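Local coordinates for Mll7089 protein (Mesorhizobium loti, PDB 2OZ8), which is of unknown function but, as a member of the mandelate racemase/muconate lactonizing enzyme family, may be a magnesium-dependent hydro-lyase, at residues Thr202-Glu205 / Ala206-Leu210; Arg171-Asp174 / Arg175-Arg178; Ile282-Leu285 / Ala286-Gly290; Lys209-Ala212 / Ile213-Gly217. All coordinates share one frame; numbering follows the deposited sequence.

Contact 1: residues Thr202-Glu205 / Ala206-Leu210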
# COMPACT_ATOMS: atom_id res chain seq x y z
N THR A 202 2.63 -9.95 24.15
CA THR A 202 2.89 -9.78 22.73
C THR A 202 1.58 -10.07 21.93
O THR A 202 0.60 -10.67 22.45
CB THR A 202 4.04 -10.74 22.30
OG1 THR A 202 3.76 -12.06 22.77
CG2 THR A 202 5.42 -10.30 22.86
N SER A 203 1.52 -9.66 20.67
CA SER A 203 0.23 -9.70 19.95
C SER A 203 -0.49 -11.04 19.89
O SER A 203 -1.69 -11.09 20.24
CB SER A 203 0.29 -9.09 18.55
OG SER A 203 1.19 -9.81 17.75
N LYS A 204 0.19 -12.13 19.51
CA LYS A 204 -0.54 -13.41 19.42
C LYS A 204 -0.85 -14.00 20.76
O LYS A 204 -1.90 -14.62 20.94
CB LYS A 204 0.12 -14.42 18.43
CG LYS A 204 -0.65 -15.71 18.16
CD LYS A 204 -2.08 -15.49 17.71
CE LYS A 204 -2.17 -14.90 16.27
NZ LYS A 204 -1.78 -15.82 15.17
N GLU A 205 0.04 -13.79 21.73
CA GLU A 205 -0.22 -14.08 23.15
C GLU A 205 -1.44 -13.33 23.69
O GLU A 205 -2.31 -13.96 24.29
CB GLU A 205 0.98 -13.71 24.00
CG GLU A 205 0.78 -14.04 25.47
CD GLU A 205 1.83 -13.37 26.37
OE1 GLU A 205 2.67 -12.56 25.92
OE2 GLU A 205 1.81 -13.69 27.57
N ALA A 206 -1.56 -12.02 23.45
CA ALA A 206 -2.82 -11.28 23.81
C ALA A 206 -4.04 -11.97 23.25
O ALA A 206 -4.98 -12.28 23.98
CB ALA A 206 -2.79 -9.86 23.34
N LEU A 207 -4.00 -12.28 21.96
CA LEU A 207 -5.13 -12.89 21.29
C LEU A 207 -5.50 -14.30 21.82
O LEU A 207 -6.68 -14.60 21.98
CB LEU A 207 -4.91 -12.88 19.78
CG LEU A 207 -5.98 -13.37 18.82
CD1 LEU A 207 -7.43 -13.17 19.24
CD2 LEU A 207 -5.70 -12.67 17.54
N THR A 208 -4.53 -15.16 22.10
CA THR A 208 -4.85 -16.48 22.66
C THR A 208 -5.34 -16.39 24.09
O THR A 208 -6.18 -17.15 24.50
CB THR A 208 -3.68 -17.48 22.55
OG1 THR A 208 -2.61 -17.05 23.39
CG2 THR A 208 -3.16 -17.56 21.10
N LYS A 209 -4.84 -15.43 24.85
CA LYS A 209 -5.38 -15.13 26.18
C LYS A 209 -6.80 -14.58 26.15
O LYS A 209 -7.67 -15.02 26.92
CB LYS A 209 -4.39 -14.25 26.96
CG LYS A 209 -3.16 -15.10 27.34
CD LYS A 209 -2.15 -14.42 28.14
CE LYS A 209 -0.95 -15.30 28.26
NZ LYS A 209 0.01 -14.75 29.25
N LEU A 210 -7.08 -13.66 25.24
CA LEU A 210 -8.46 -13.22 25.04
C LEU A 210 -9.40 -14.36 24.67
O LEU A 210 -10.55 -14.43 25.15
CB LEU A 210 -8.52 -12.07 24.02
CG LEU A 210 -7.84 -10.79 24.57
CD1 LEU A 210 -7.57 -9.76 23.50
CD2 LEU A 210 -8.64 -10.22 25.76
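Glu205 and Lys209 meet one helical turn apart through a salt bridge, Glu205 OE2 to Lys209 NZ at 2.7 Å. The lysine uses the anti lone pair of OE2, the one directed away from OE1, and its methylenes pass over the aliphatic part of the glutamate, CE coming within 3.5 Å of Glu205 CG. Glu205 places CG anti to its backbone N (chi1 -178°) and runs on extended, which carries the carboxylate back toward the start of the helix. There OE1 accepts the backbone N-H of Thr202 at 3.2 Å, from the anti side and 32° out of the carboxylate plane. Thr202 occupies the N-cap position, but its side chain makes no capping bond, so the reciprocal pair of a capping box is not formed. The carboxylate is thus gripped at both oxygens, which limits its rotation and probably favours the charged form. Glu205 O is shared as well, by Lys209 N at 3.0 Å and by Thr208 OG1 at 3.2 Å. Ala206 closes the first turn, its N donating to Thr202 O at 2.7 Å, while its small CB lies against the carbonyls of Thr202 and Ser203. On another side of the helix, Lys204 curls through three successive bends, and its CD stands 4.1 Å from Thr208 CG2; its NZ is held by Asp268, Val242 and Arg239 of a second subunit. In the beta-alpha-beta unit, helix 203-215 connects strand 192-196 to strand 222-224, with Leu207 packing against Leu238 and Ala241 of helix 232-241.

Contact 2: residues Arg171-Asp174 / Arg175-Arg178. With SO4 (sulfate ion), chain D.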
# COMPACT_ATOMS: atom_id res chain seq x y z
N ARG A 171 2.84 -13.16 34.86
CA ARG A 171 3.66 -14.20 34.23
C ARG A 171 2.94 -15.56 34.18
O ARG A 171 3.06 -16.30 33.20
CB ARG A 171 5.00 -14.35 34.96
CG ARG A 171 6.18 -13.62 34.30
CD ARG A 171 7.48 -13.63 35.17
NE ARG A 171 8.27 -14.89 35.07
CZ ARG A 171 8.16 -15.95 35.88
NH1 ARG A 171 7.28 -15.98 36.89
NH2 ARG A 171 8.93 -17.02 35.68
N ASP A 172 2.20 -15.87 35.23
CA ASP A 172 1.40 -17.07 35.29
C ASP A 172 -0.03 -16.67 34.92
O ASP A 172 -0.72 -15.98 35.67
CB ASP A 172 1.54 -17.75 36.68
CG ASP A 172 0.51 -18.87 36.94
OD1 ASP A 172 0.39 -19.84 36.16
OD2 ASP A 172 -0.17 -18.79 37.97
N PHE A 173 -0.45 -17.08 33.72
CA PHE A 173 -1.78 -16.76 33.22
C PHE A 173 -2.87 -17.21 34.17
O PHE A 173 -3.91 -16.57 34.24
CB PHE A 173 -2.00 -17.32 31.81
CG PHE A 173 -3.27 -16.88 31.18
CD1 PHE A 173 -3.64 -15.53 31.19
CD2 PHE A 173 -4.11 -17.80 30.57
CE1 PHE A 173 -4.82 -15.12 30.62
CE2 PHE A 173 -5.32 -17.38 29.98
CZ PHE A 173 -5.66 -16.05 30.00
N ASP A 174 -2.64 -18.27 34.93
CA ASP A 174 -3.62 -18.72 35.91
C ASP A 174 -3.97 -17.67 36.97
O ASP A 174 -5.10 -17.61 37.40
CB ASP A 174 -3.23 -20.07 36.52
CG ASP A 174 -3.72 -21.24 35.68
OD1 ASP A 174 -4.95 -21.32 35.42
OD2 ASP A 174 -2.89 -22.08 35.26
N ARG A 175 -3.02 -16.83 37.36
CA ARG A 175 -3.27 -15.70 38.28
C ARG A 175 -4.29 -14.65 37.72
O ARG A 175 -5.21 -14.22 38.44
CB ARG A 175 -1.94 -15.09 38.74
CG ARG A 175 -2.04 -14.07 39.90
CD ARG A 175 -0.78 -14.05 40.88
NE ARG A 175 -0.57 -15.29 41.65
CZ ARG A 175 0.56 -16.02 41.65
NH1 ARG A 175 1.62 -15.63 40.93
NH2 ARG A 175 0.63 -17.14 42.37
N ASP A 176 -4.15 -14.28 36.43
CA ASP A 176 -5.16 -13.50 35.70
C ASP A 176 -6.50 -14.21 35.65
O ASP A 176 -7.56 -13.58 35.83
CB ASP A 176 -4.75 -13.25 34.25
CG ASP A 176 -3.47 -12.46 34.11
OD1 ASP A 176 -2.94 -11.95 35.10
OD2 ASP A 176 -2.98 -12.33 32.98
N LEU A 177 -6.50 -15.51 35.38
CA LEU A 177 -7.82 -16.17 35.38
C LEU A 177 -8.46 -16.21 36.75
O LEU A 177 -9.68 -16.08 36.89
CB LEU A 177 -7.77 -17.55 34.75
CG LEU A 177 -7.60 -17.60 33.24
CD1 LEU A 177 -7.27 -19.04 32.83
CD2 LEU A 177 -8.87 -17.08 32.54
N ARG A 178 -7.63 -16.37 37.76
CA ARG A 178 -8.11 -16.37 39.11
C ARG A 178 -8.69 -15.03 39.52
O ARG A 178 -9.76 -14.99 40.15
CB ARG A 178 -6.98 -16.73 40.05
CG ARG A 178 -7.40 -17.58 41.26
CD ARG A 178 -6.27 -18.64 41.48
NE ARG A 178 -4.99 -17.98 41.76
CZ ARG A 178 -4.81 -17.06 42.72
NH1 ARG A 178 -5.87 -16.67 43.48
NH2 ARG A 178 -3.58 -16.53 42.92
S SO4 D . 4.21 -11.40 37.94
O1 SO4 D . 4.40 -9.95 37.73
O2 SO4 D . 3.99 -11.92 36.58
O3 SO4 D . 5.36 -12.11 38.52
O4 SO4 D . 3.08 -11.64 38.86
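Arg178 N donates to Asp174 O at 2.8 Å, a backbone bond that ties the opening of helix 173-184 to its next turn. The turn before it is less regular: Arg175 N reaches Asp172 O at 3.0 Å, but it stands above the carbonyl plane, 49° out of it, and is not directed at a lone pair. Between them Leu177 N binds Phe173 O, and the side chains of the same two residues make the main apolar contact. Phe173 CG is anti to the backbone N (chi1 -173°), a setting that swings the ring forward, toward the next turn, so that Leu177 CG lies over one face, offset toward the rim and 4.2 Å from the centroid, in a CH-pi contact. Leu177 CD1 adds a touch to Phe173 CE2 at 3.8 Å. The ring is also met at its edge: Asp176 OD2 sits near the ring plane, 3.7 Å from Phe173 CD1, with the carboxylate turned 89° to the ring. That carboxylate is engaged on both oxygens by the loop ahead of the helix, OD2 by the N-H of Gly169 and OD1 by that of His170. A sulfate ion, probably from the crystallisation liquor, lies beside Arg171 N, although the modelled separation is too short to be trusted. Farther along, Arg178 forms a salt bridge with Asp146. An acidic residue in the first turn here bonds the backbone of the loop between strand 163-167 and helix 173-184, part of a beta-alpha-beta unit in the TIM-barrel-like domain of the enolase superfamily.

Contact 3: residues Ile282-Leu285 / Ala286-Gly290; sequences IGWL and AAELG
The closing turns of helix 276-289, the helical arm of a beta-alpha-beta unit in the TIM-barrel-like domain, set Trp284 beneath Glu288 and Leu285 beside Leu289. The helix follows strand 269-272 and leads into strand 293-295. Its backbone is bonded i to i+4 at first, with Ala286 N to Ile282 O at 2.9 Å and Glu288 N to Trp284 O at 3.0 Å. Near the end the bonding becomes mixed: Leu285 O takes Leu289 N at 3.0 Å and also a weak bond from Glu288 N. Gly290 then leaves the helix with positive phi (87°), a conformation in which a CB would collide with the preceding carbonyl O. Ile282 turns inward to Leu270 and Val272 of strand 269-272 and to Leu262 of helix 255-263, whereas Trp284 and Glu288 face a third subunit, where Arg281 packs against Trp284 and Gln256 gives Glu288 OE1 a weak hydrogen bond. Leu285 and Leu289 touch loosely, CG to CD1 at 4.4 Å, and both also pack on Arg259 of that subunit. The glutamate bends at chi2 (-69°), laying its chain across the indole with the carboxylate plane 31° from the ring. Its CG makes the CH-pi contact, 3.9 Å from the centroid of the five-membered ring of Trp284 and displaced toward the rim, with Glu288 CG 3.5 Å from Trp284 NE1.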
# COMPACT_ATOMS: atom_id res chain seq x y z
N ILE A 282 -8.09 16.12 20.12
CA ILE A 282 -8.13 14.72 19.70
C ILE A 282 -9.57 14.21 19.69
O ILE A 282 -9.92 13.35 18.88
CB ILE A 282 -7.18 13.77 20.51
CG1 ILE A 282 -6.86 12.55 19.66
CG2 ILE A 282 -7.81 13.28 21.79
CD1 ILE A 282 -6.01 12.84 18.44
N GLY A 283 -10.40 14.76 20.57
CA GLY A 283 -11.84 14.46 20.56
C GLY A 283 -12.60 14.98 19.35
O GLY A 283 -13.58 14.37 18.97
N TRP A 284 -12.20 16.11 18.77
CA TRP A 284 -12.77 16.56 17.49
C TRP A 284 -12.38 15.53 16.36
O TRP A 284 -13.25 14.94 15.68
CB TRP A 284 -12.30 17.98 17.13
CG TRP A 284 -12.55 18.27 15.71
CD1 TRP A 284 -13.78 18.41 15.11
CD2 TRP A 284 -11.58 18.34 14.67
NE1 TRP A 284 -13.63 18.59 13.78
CE2 TRP A 284 -12.30 18.54 13.46
CE3 TRP A 284 -10.20 18.25 14.63
CZ2 TRP A 284 -11.66 18.68 12.20
CZ3 TRP A 284 -9.56 18.41 13.36
CH2 TRP A 284 -10.30 18.61 12.18
N LEU A 285 -11.07 15.33 16.19
CA LEU A 285 -10.54 14.38 15.23
C LEU A 285 -11.24 12.99 15.36
O LEU A 285 -11.89 12.56 14.43
CB LEU A 285 -9.01 14.29 15.32
CG LEU A 285 -8.33 13.55 14.18
CD1 LEU A 285 -8.74 14.15 12.81
CD2 LEU A 285 -6.78 13.56 14.34
N ALA A 286 -11.16 12.35 16.51
CA ALA A 286 -11.87 11.08 16.74
C ALA A 286 -13.37 11.07 16.38
O ALA A 286 -13.87 10.09 15.88
CB ALA A 286 -11.67 10.64 18.19
N ALA A 287 -14.08 12.16 16.66
CA ALA A 287 -15.53 12.26 16.33
C ALA A 287 -15.71 12.21 14.83
O ALA A 287 -16.68 11.63 14.36
CB ALA A 287 -16.17 13.54 16.89
N GLU A 288 -14.76 12.82 14.10
CA GLU A 288 -14.76 12.87 12.64
C GLU A 288 -14.44 11.49 12.02
O GLU A 288 -14.89 11.16 10.92
CB GLU A 288 -13.70 13.87 12.14
CG GLU A 288 -13.93 15.32 12.48
CD GLU A 288 -15.12 15.96 11.74
OE1 GLU A 288 -14.88 16.74 10.78
OE2 GLU A 288 -16.29 15.73 12.14
N LEU A 289 -13.62 10.73 12.74
CA LEU A 289 -13.14 9.48 12.32
C LEU A 289 -14.07 8.33 12.71
O LEU A 289 -14.04 7.28 12.08
CB LEU A 289 -11.76 9.24 12.90
CG LEU A 289 -10.63 10.11 12.37
CD1 LEU A 289 -9.28 9.51 12.76
CD2 LEU A 289 -10.75 10.24 10.89
N GLY A 290 -14.94 8.57 13.69
CA GLY A 290 -15.90 7.58 14.15
C GLY A 290 -15.33 6.67 15.21
O GLY A 290 -15.84 5.55 15.41

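Contact 4: residues Lys209-Ala212 / Ile213-Gly217; sequences KLVA and IREAG
With CG1 of Val211 anti to the backbone N (chi1 166°) and CG of Glu215 anti to its carbonyl carbon (chi1 -83°), two side chains one turn apart lie alongside each other and point the same way. The valine offers one methyl group: Val211 CG1 comes within 3.8 Å of Glu215 CD, beside the carboxylate carbon of the extended glutamate. Beneath them Glu215 N binds Val211 O at 2.9 Å. Ile213 folds down on the preceding turn, its CD1 3.3 Å from Lys209 O, the same carbonyl that accepts Ile213 N at 2.9 Å. Ile213 also packs on Ile195 of strand 192-196 and on Phe173 and Leu180 of helix 173-184. The helix ends in a Schellman motif, where Gly217 takes positive phi (96°) and its N returns to Arg214 O at 2.9 Å. Just before it, Ala216 N still reaches Ala212 O at 2.9 Å. The charged ends turn outward to other copies of the protein: Glu215 OE2 is salt-bridged to Arg214 of a second subunit, and Arg214 NH2 to Glu215 of a fourth subunit. The same pairing is thus made twice, this chain giving the glutamate to one neighbour and the arginine to the other. Val211 CG1 probably shields the Glu215 carboxylate only in part, and the neighbouring subunit's arginine would be expected to stabilise its negative charge.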
# COMPACT_ATOMS: atom_id res chain seq x y z
N LYS A 209 -4.84 -15.43 24.85
CA LYS A 209 -5.38 -15.13 26.18
C LYS A 209 -6.80 -14.58 26.15
O LYS A 209 -7.67 -15.02 26.92
CB LYS A 209 -4.39 -14.25 26.96
CG LYS A 209 -3.16 -15.10 27.34
CD LYS A 209 -2.15 -14.42 28.14
CE LYS A 209 -0.95 -15.30 28.26
NZ LYS A 209 0.01 -14.75 29.25
N LEU A 210 -7.08 -13.66 25.24
CA LEU A 210 -8.46 -13.22 25.04
C LEU A 210 -9.40 -14.36 24.67
O LEU A 210 -10.55 -14.43 25.15
CB LEU A 210 -8.52 -12.07 24.02
CG LEU A 210 -7.84 -10.79 24.57
CD1 LEU A 210 -7.57 -9.76 23.50
CD2 LEU A 210 -8.64 -10.22 25.76
N VAL A 211 -8.92 -15.29 23.85
CA VAL A 211 -9.76 -16.45 23.50
C VAL A 211 -10.03 -17.32 24.76
O VAL A 211 -11.18 -17.69 25.02
CB VAL A 211 -9.09 -17.30 22.37
CG1 VAL A 211 -9.77 -18.69 22.24
CG2 VAL A 211 -9.08 -16.51 21.04
N ALA A 212 -8.98 -17.58 25.54
CA ALA A 212 -9.08 -18.42 26.71
C ALA A 212 -10.04 -17.83 27.71
O ALA A 212 -10.91 -18.54 28.24
CB ALA A 212 -7.75 -18.64 27.32
N ILE A 213 -9.92 -16.53 27.93
CA ILE A 213 -10.83 -15.77 28.80
C ILE A 213 -12.26 -15.86 28.33
O ILE A 213 -13.17 -15.96 29.14
CB ILE A 213 -10.39 -14.28 28.91
CG1 ILE A 213 -9.09 -14.16 29.74
CG2 ILE A 213 -11.55 -13.39 29.39
CD1 ILE A 213 -8.27 -12.95 29.40
N ARG A 214 -12.48 -15.81 27.03
CA ARG A 214 -13.83 -15.87 26.54
C ARG A 214 -14.39 -17.29 26.79
O ARG A 214 -15.54 -17.46 27.24
CB ARG A 214 -13.87 -15.47 25.06
CG ARG A 214 -15.12 -15.85 24.36
CD ARG A 214 -15.29 -15.12 23.07
NE ARG A 214 -16.72 -14.86 22.77
CZ ARG A 214 -17.37 -15.50 21.82
NH1 ARG A 214 -16.68 -16.39 21.14
NH2 ARG A 214 -18.65 -15.27 21.55
N GLU A 215 -13.55 -18.29 26.49
CA GLU A 215 -13.89 -19.69 26.63
C GLU A 215 -14.17 -20.07 28.07
O GLU A 215 -14.93 -21.02 28.31
CB GLU A 215 -12.83 -20.59 26.01
CG GLU A 215 -13.00 -20.78 24.47
CD GLU A 215 -11.81 -21.46 23.78
OE1 GLU A 215 -10.76 -21.64 24.45
OE2 GLU A 215 -11.91 -21.83 22.59
N ALA A 216 -13.59 -19.32 29.01
CA ALA A 216 -13.79 -19.53 30.45
C ALA A 216 -15.06 -18.86 30.95
O ALA A 216 -15.38 -18.92 32.15
CB ALA A 216 -12.60 -19.02 31.25
N GLY A 217 -15.78 -18.17 30.07
CA GLY A 217 -17.05 -17.57 30.43
C GLY A 217 -16.99 -16.12 30.84
O GLY A 217 -17.96 -15.59 31.34

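Contacts 1 and 4, both partly buried, are successive parts of helix 203-215, sharing Lys209 and Leu210: the first covers its start, with an intrahelical salt bridge, and the second its glycine-ended close, where charges pair between subunits. Contact 2, a surface contact and the most exposed of the four, begins the neighbouring helix 173-184 and joins both by packing, Phe173 CD1 lying 3.6 Å from Lys209 CD and Phe173 CE2 3.8 Å from Ala212 CB. Contact 3 stands apart on helix 276-289, its nearest atoms about 19 Å from those of contacts 1 and 4. It is the buried member, and like contact 2 it relies on an aromatic face rather than on charge.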